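PDB 6TO1: minor fimbrium subunit Mfa5 from Porphyromonas gingivalis ATCC 33277, which serves as an accessory subunit of the minor fimbriae, pili that mediate biofilm formation and adhesion to host cells and other oral bacteria. Local coordinates for residues Ile230-Asp235 against Asn373-Thr378; His359-Asp364 against His384-Thr389. All blocks are in the same frame, centred on the assembly; numbering follows the deposited sequence.

Interaction 1 of 2, residues Ile230-Asp235 against Asn373-Thr378. With PO4 (phosphate ion), chain D.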
loop_
_atom_site.group_PDB
_atom_site.type_symbol
_atom_site.label_atom_id
_atom_site.label_comp_id
_atom_site.label_asym_id
_atom_site.label_seq_id
_atom_site.Cartn_x
_atom_site.Cartn_y
_atom_site.Cartn_z
ATOM N N ILE A 230 -3.948 -23.686 -9.420
ATOM C CA ILE A 230 -4.304 -24.635 -10.472
ATOM C C ILE A 230 -5.815 -24.753 -10.484
ATOM O O ILE A 230 -6.428 -24.983 -9.436
ATOM C CB ILE A 230 -3.649 -26.008 -10.260
ATOM C CG1 ILE A 230 -2.135 -25.848 -10.315
ATOM C CG2 ILE A 230 -4.188 -27.029 -11.257
ATOM C CD1 ILE A 230 -1.361 -27.117 -9.882
ATOM N N ILE A 231 -6.413 -24.587 -11.663
ATOM C CA ILE A 231 -7.854 -24.742 -11.844
ATOM C C ILE A 231 -8.100 -25.964 -12.724
ATOM O O ILE A 231 -7.756 -25.954 -13.907
ATOM C CB ILE A 231 -8.490 -23.490 -12.483
ATOM C CG1 ILE A 231 -8.258 -22.253 -11.629
ATOM C CG2 ILE A 231 -9.994 -23.723 -12.768
ATOM C CD1 ILE A 231 -8.474 -20.916 -12.429
ATOM N N LEU A 232 -8.763 -26.983 -12.176
ATOM C CA LEU A 232 -9.074 -28.199 -12.914
ATOM C C LEU A 232 -10.544 -28.203 -13.287
ATOM O O LEU A 232 -11.411 -28.104 -12.420
ATOM C CB LEU A 232 -8.743 -29.446 -12.082
ATOM C CG LEU A 232 -9.100 -30.798 -12.651
ATOM C CD1 LEU A 232 -8.313 -31.121 -13.912
ATOM C CD2 LEU A 232 -8.874 -31.859 -11.545
ATOM N N MET A 233 -10.817 -28.350 -14.574
ATOM C CA MET A 233 -12.160 -28.351 -15.131
ATOM C C MET A 233 -12.393 -29.735 -15.717
ATOM O O MET A 233 -11.808 -30.086 -16.750
ATOM C CB MET A 233 -12.290 -27.258 -16.198
ATOM C CG MET A 233 -12.193 -25.864 -15.596
ATOM S SD MET A 233 -11.562 -24.567 -16.684
ATOM C CE MET A 233 -12.770 -24.645 -18.001
ATOM N N SER A 234 -13.222 -30.535 -15.060
ATOM C CA SER A 234 -13.329 -31.935 -15.437
ATOM C C SER A 234 -14.719 -32.440 -15.092
ATOM O O SER A 234 -15.383 -31.900 -14.211
ATOM C CB SER A 234 -12.248 -32.763 -14.721
ATOM O OG SER A 234 -12.466 -34.148 -14.949
ATOM N N ASP A 235 -15.154 -33.509 -15.770
ATOM C CA ASP A 235 -16.388 -34.100 -15.261
ATOM C C ASP A 235 -16.134 -35.031 -14.082
ATOM O O ASP A 235 -17.100 -35.509 -13.482
ATOM C CB ASP A 235 -17.191 -34.819 -16.346
ATOM C CG ASP A 235 -16.481 -36.004 -16.953
ATOM O OD1 ASP A 235 -15.686 -36.707 -16.259
ATOM O OD2 ASP A 235 -16.740 -36.240 -18.163
ATOM N N ASN A 373 -17.145 -36.049 -5.521
ATOM C CA ASN A 373 -16.383 -36.218 -4.293
ATOM C C ASN A 373 -14.903 -36.384 -4.579
ATOM O O ASN A 373 -14.069 -35.910 -3.798
ATOM C CB ASN A 373 -16.939 -37.402 -3.502
ATOM C CG ASN A 373 -18.316 -37.103 -2.934
ATOM O OD1 ASN A 373 -18.845 -36.008 -3.138
ATOM N ND2 ASN A 373 -18.893 -38.057 -2.223
ATOM N N SER A 374 -14.545 -37.045 -5.691
ATOM C CA SER A 374 -13.142 -37.072 -6.101
ATOM C C SER A 374 -12.622 -35.661 -6.350
ATOM O O SER A 374 -11.532 -35.301 -5.893
ATOM C CB SER A 374 -12.966 -37.941 -7.341
ATOM O OG SER A 374 -13.117 -39.293 -7.009
ATOM N N LEU A 375 -13.397 -34.837 -7.066
ATOM C CA LEU A 375 -12.977 -33.458 -7.306
ATOM C C LEU A 375 -12.950 -32.632 -6.021
ATOM O O LEU A 375 -12.110 -31.746 -5.882
ATOM C CB LEU A 375 -13.885 -32.807 -8.359
ATOM C CG LEU A 375 -13.708 -33.394 -9.781
ATOM C CD1 LEU A 375 -14.793 -32.802 -10.674
ATOM C CD2 LEU A 375 -12.349 -33.084 -10.341
ATOM N N LYS A 376 -13.832 -32.911 -5.066
ATOM C CA LYS A 376 -13.759 -32.191 -3.803
ATOM C C LYS A 376 -12.443 -32.469 -3.084
ATOM O O LYS A 376 -11.837 -31.558 -2.516
ATOM C CB LYS A 376 -14.934 -32.564 -2.897
ATOM C CG LYS A 376 -16.231 -31.962 -3.291
ATOM C CD LYS A 376 -17.371 -32.420 -2.324
ATOM C CE LYS A 376 -18.718 -32.055 -2.878
ATOM N NZ LYS A 376 -19.757 -32.382 -1.863
ATOM N N LEU A 377 -11.982 -33.726 -3.100
ATOM C CA LEU A 377 -10.748 -34.071 -2.404
ATOM C C LEU A 377 -9.514 -33.597 -3.165
ATOM O O LEU A 377 -8.444 -33.447 -2.570
ATOM C CB LEU A 377 -10.692 -35.586 -2.184
ATOM C CG LEU A 377 -11.663 -36.144 -1.146
ATOM C CD1 LEU A 377 -11.374 -37.644 -0.900
ATOM C CD2 LEU A 377 -11.617 -35.409 0.156
ATOM N N THR A 378 -9.628 -33.442 -4.494
ATOM C CA THR A 378 -8.557 -32.938 -5.326
ATOM C C THR A 378 -8.326 -31.453 -5.058
ATOM O O THR A 378 -7.177 -30.991 -5.026
ATOM C CB THR A 378 -8.909 -33.158 -6.808
ATOM O OG1 THR A 378 -9.167 -34.539 -7.072
ATOM C CG2 THR A 378 -7.794 -32.704 -7.697
HETATM P P PO4 D . -22.105 -34.506 -4.159
HETATM O O1 PO4 D . -21.882 -33.138 -4.766
HETATM O O2 PO4 D . -21.130 -34.748 -3.027
HETATM O O3 PO4 D . -23.488 -34.607 -3.556
HETATM O O4 PO4 D . -21.928 -35.580 -5.204
#

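Interaction 2 of 2, residues His359-Asp364 against His384-Thr389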
loop_
_atom_site.group_PDB
_atom_site.type_symbol
_atom_site.label_atom_id
_atom_site.label_comp_id
_atom_site.label_asym_id
_atom_site.label_seq_id
_atom_site.Cartn_x
_atom_site.Cartn_y
_atom_site.Cartn_z
ATOM N N HIS A 359 -8.292 -25.446 -7.318
ATOM C CA HIS A 359 -9.717 -25.295 -7.552
ATOM C C HIS A 359 -10.189 -26.380 -8.511
ATOM O O HIS A 359 -9.514 -26.670 -9.506
ATOM C CB HIS A 359 -10.038 -23.948 -8.189
ATOM C CG HIS A 359 -9.349 -22.794 -7.548
ATOM N ND1 HIS A 359 -10.002 -21.930 -6.693
ATOM C CD2 HIS A 359 -8.075 -22.349 -7.640
ATOM C CE1 HIS A 359 -9.148 -21.010 -6.278
ATOM N NE2 HIS A 359 -7.977 -21.235 -6.847
ATOM N N THR A 360 -11.344 -26.964 -8.239
ATOM C CA THR A 360 -11.886 -27.945 -9.166
ATOM C C THR A 360 -13.315 -27.554 -9.500
ATOM O O THR A 360 -14.059 -27.053 -8.661
ATOM C CB THR A 360 -11.856 -29.382 -8.613
ATOM O OG1 THR A 360 -12.573 -29.413 -7.375
ATOM C CG2 THR A 360 -10.441 -29.839 -8.385
ATOM N N ILE A 361 -13.702 -27.832 -10.735
ATOM C CA ILE A 361 -15.016 -27.472 -11.250
ATOM C C ILE A 361 -15.571 -28.715 -11.911
ATOM O O ILE A 361 -14.949 -29.257 -12.824
ATOM C CB ILE A 361 -14.934 -26.303 -12.248
ATOM C CG1 ILE A 361 -14.239 -25.114 -11.597
ATOM C CG2 ILE A 361 -16.307 -25.951 -12.744
ATOM C CD1 ILE A 361 -13.978 -23.982 -12.575
ATOM N N GLY A 362 -16.741 -29.168 -11.466
ATOM C CA GLY A 362 -17.288 -30.428 -11.921
ATOM C C GLY A 362 -18.353 -30.205 -12.978
ATOM O O GLY A 362 -19.385 -29.592 -12.710
ATOM N N TYR A 363 -18.098 -30.713 -14.178
ATOM C CA TYR A 363 -18.988 -30.481 -15.315
ATOM C C TYR A 363 -20.029 -31.582 -15.539
ATOM O O TYR A 363 -20.837 -31.467 -16.467
ATOM C CB TYR A 363 -18.138 -30.265 -16.579
ATOM C CG TYR A 363 -17.514 -28.887 -16.588
ATOM C CD1 TYR A 363 -18.051 -27.858 -17.350
ATOM C CD2 TYR A 363 -16.417 -28.594 -15.777
ATOM C CE1 TYR A 363 -17.496 -26.609 -17.341
ATOM C CE2 TYR A 363 -15.877 -27.341 -15.744
ATOM C CZ TYR A 363 -16.404 -26.352 -16.533
ATOM O OH TYR A 363 -15.858 -25.101 -16.484
ATOM N N ASP A 364 -20.049 -32.627 -14.717
ATOM C CA ASP A 364 -21.150 -33.596 -14.701
ATOM C C ASP A 364 -22.211 -33.035 -13.755
ATOM O O ASP A 364 -22.008 -33.003 -12.536
ATOM C CB ASP A 364 -20.657 -34.965 -14.235
ATOM C CG ASP A 364 -21.740 -36.038 -14.274
ATOM O OD1 ASP A 364 -22.932 -35.694 -14.317
ATOM O OD2 ASP A 364 -21.376 -37.228 -14.267
ATOM N N HIS A 384 -13.347 -25.147 -2.370
ATOM C CA HIS A 384 -12.689 -24.844 -3.632
ATOM C C HIS A 384 -13.150 -25.757 -4.768
ATOM O O HIS A 384 -12.543 -25.750 -5.848
ATOM C CB HIS A 384 -11.169 -24.941 -3.481
ATOM C CG HIS A 384 -10.558 -23.774 -2.779
ATOM N ND1 HIS A 384 -10.756 -23.525 -1.436
ATOM C CD2 HIS A 384 -9.753 -22.788 -3.230
ATOM C CE1 HIS A 384 -10.084 -22.446 -1.090
ATOM N NE2 HIS A 384 -9.475 -21.974 -2.161
ATOM N N PHE A 385 -14.197 -26.539 -4.544
ATOM C CA PHE A 385 -14.901 -27.265 -5.584
ATOM C C PHE A 385 -16.260 -26.617 -5.804
ATOM O O PHE A 385 -16.920 -26.199 -4.842
ATOM C CB PHE A 385 -15.112 -28.739 -5.185
ATOM C CG PHE A 385 -16.145 -29.430 -5.990
ATOM C CD1 PHE A 385 -15.846 -29.934 -7.241
ATOM C CD2 PHE A 385 -17.442 -29.584 -5.508
ATOM C CE1 PHE A 385 -16.800 -30.586 -7.991
ATOM C CE2 PHE A 385 -18.406 -30.222 -6.272
ATOM C CZ PHE A 385 -18.075 -30.737 -7.505
ATOM N N PHE A 386 -16.700 -26.553 -7.055
ATOM C CA PHE A 386 -18.100 -26.263 -7.328
ATOM C C PHE A 386 -18.539 -26.935 -8.620
ATOM O O PHE A 386 -17.724 -27.253 -9.487
ATOM C CB PHE A 386 -18.372 -24.741 -7.344
ATOM C CG PHE A 386 -17.607 -23.955 -8.382
ATOM C CD1 PHE A 386 -18.098 -23.838 -9.670
ATOM C CD2 PHE A 386 -16.434 -23.290 -8.052
ATOM C CE1 PHE A 386 -17.421 -23.098 -10.624
ATOM C CE2 PHE A 386 -15.743 -22.551 -9.011
ATOM C CZ PHE A 386 -16.257 -22.445 -10.284
ATOM N N THR A 387 -19.835 -27.207 -8.706
ATOM C CA THR A 387 -20.399 -27.760 -9.925
ATOM C C THR A 387 -20.577 -26.641 -10.943
ATOM O O THR A 387 -20.813 -25.488 -10.588
ATOM C CB THR A 387 -21.747 -28.434 -9.667
ATOM O OG1 THR A 387 -22.619 -27.479 -9.055
ATOM C CG2 THR A 387 -21.580 -29.631 -8.739
ATOM N N ALA A 388 -20.481 -27.000 -12.219
ATOM C CA ALA A 388 -20.500 -26.020 -13.295
ATOM C C ALA A 388 -21.933 -25.616 -13.660
ATOM O O ALA A 388 -22.369 -25.729 -14.806
ATOM C CB ALA A 388 -19.768 -26.581 -14.502
ATOM N N THR A 389 -22.658 -25.128 -12.658
ATOM C CA THR A 389 -23.962 -24.543 -12.940
ATOM C C THR A 389 -23.781 -23.145 -13.516
ATOM O O THR A 389 -22.793 -22.469 -13.213
ATOM C CB THR A 389 -24.819 -24.441 -11.684
ATOM O OG1 THR A 389 -24.268 -23.442 -10.816
ATOM C CG2 THR A 389 -24.895 -25.764 -10.963
#

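Interaction 1 of 2, residues Ile230-Asp235 against Asn373-Thr378
Leu375 of helix 369-378 meets strand 227-234 through both of its methyl branches. Leu375 CD2 lies 3.9 Å from Leu232 CD2, the two side chains crossing at about a right angle, while Leu375 CD1 rests 3.7 Å from Ser234 O. One turn further on, CG2 of Thr378 reaches the same Leu232 methyl, CD2, at 4.1 Å. Thr378 can offer its methyl because CG2 stands opposite the backbone N, and Thr378 OG1 turns back to the helix, hydrogen-bonding Ser374 O at 2.8 Å from above the carbonyl plane; that oxygen also accepts from Thr378 N. Ser234 points its CB at the helix, but its hydroxyl is engaged by Asp133 and by Gly236 N. Asp235 is hydrogen-bonded to Ser137, a ligand of the magnesium ion, and salt-bridged to Arg145. Lys376 NZ hydrogen-bonds O2 of a phosphate, probably from the crystallisation liquor, at 3.0 Å and forms a salt bridge with Glu382. Segments 230-234 and 373-378 run nearly antiparallel, at 174°, their axes 10.7 Å apart at closest. The helix thus sits on the central sheet of the von Willebrand factor A domain through a mainly apolar contact, the hydroxyls of Ser234 and Thr378 being bonded away from the interface, that of Thr378 within its own helix.

Interaction 2 of 2, residues His359-Asp364 against His384-Thr389
Segment 359-362, the end of strand 357-362, runs parallel to strand 385-387, crossing it at -18°, with Thr360, Ile361 and Gly362 in register with Phe385, Phe386 and Thr387. Four backbone hydrogen bonds join them: Thr360 N and Gly362 N give to His384 O and Phe386 O, both at 2.9 Å, while Thr360 O and Gly362 O accept from Phe386 N and Ala388 N. On the face carrying Ile361 and Phe386, these two side chains lie side by side. The Phe386 side chain takes the cramped first torsion (chi1 61°), with CG between the backbone N and the carbonyl carbon, which lays the ring face under Ile361 CG1, a CH-pi contact of 4.0 Å to the ring centroid. Ala388 makes a second such contact beyond the strand end, its CB 3.6 Å from the centroid of the Tyr363 ring and almost straight above it; the hydroxyl of Tyr363 is hydrogen-bonded to Ser152. On the other face, Thr360 OG1 lies in the plane of the Phe385 ring, at its edge, 3.3 Å from Phe385 CD1, and is hydrogen-bonded to the helix at Leu375. At the opposite end the His359 and His384 rings meet obliquely, planes at 46°, each held by an outside partner, His229 and Asp381 respectively. With helix 369-378 between the strands, this is the beta-alpha-beta crossover that ends the sheet of the Rossmann-like von Willebrand factor A fold.

The helix of interaction 1, 369-378, belongs to the beta-alpha-beta unit whose two strands pair in interaction 2; interaction 1 packs it against a further strand, 227-234. Strand 357-362 lies between the other two strands in the sheet and is hydrogen-bonded to both, for example from Leu232 N to His359 O at 2.8 Å. Interaction 1 is buried and mainly apolar, a helix-on-sheet contact of 162 Å². Interaction 2, at the outermost strand of the sheet within this chain, is only partly buried; it covers 491 Å² and combines main-chain hydrogen bonds with aromatic contacts on both sheet faces.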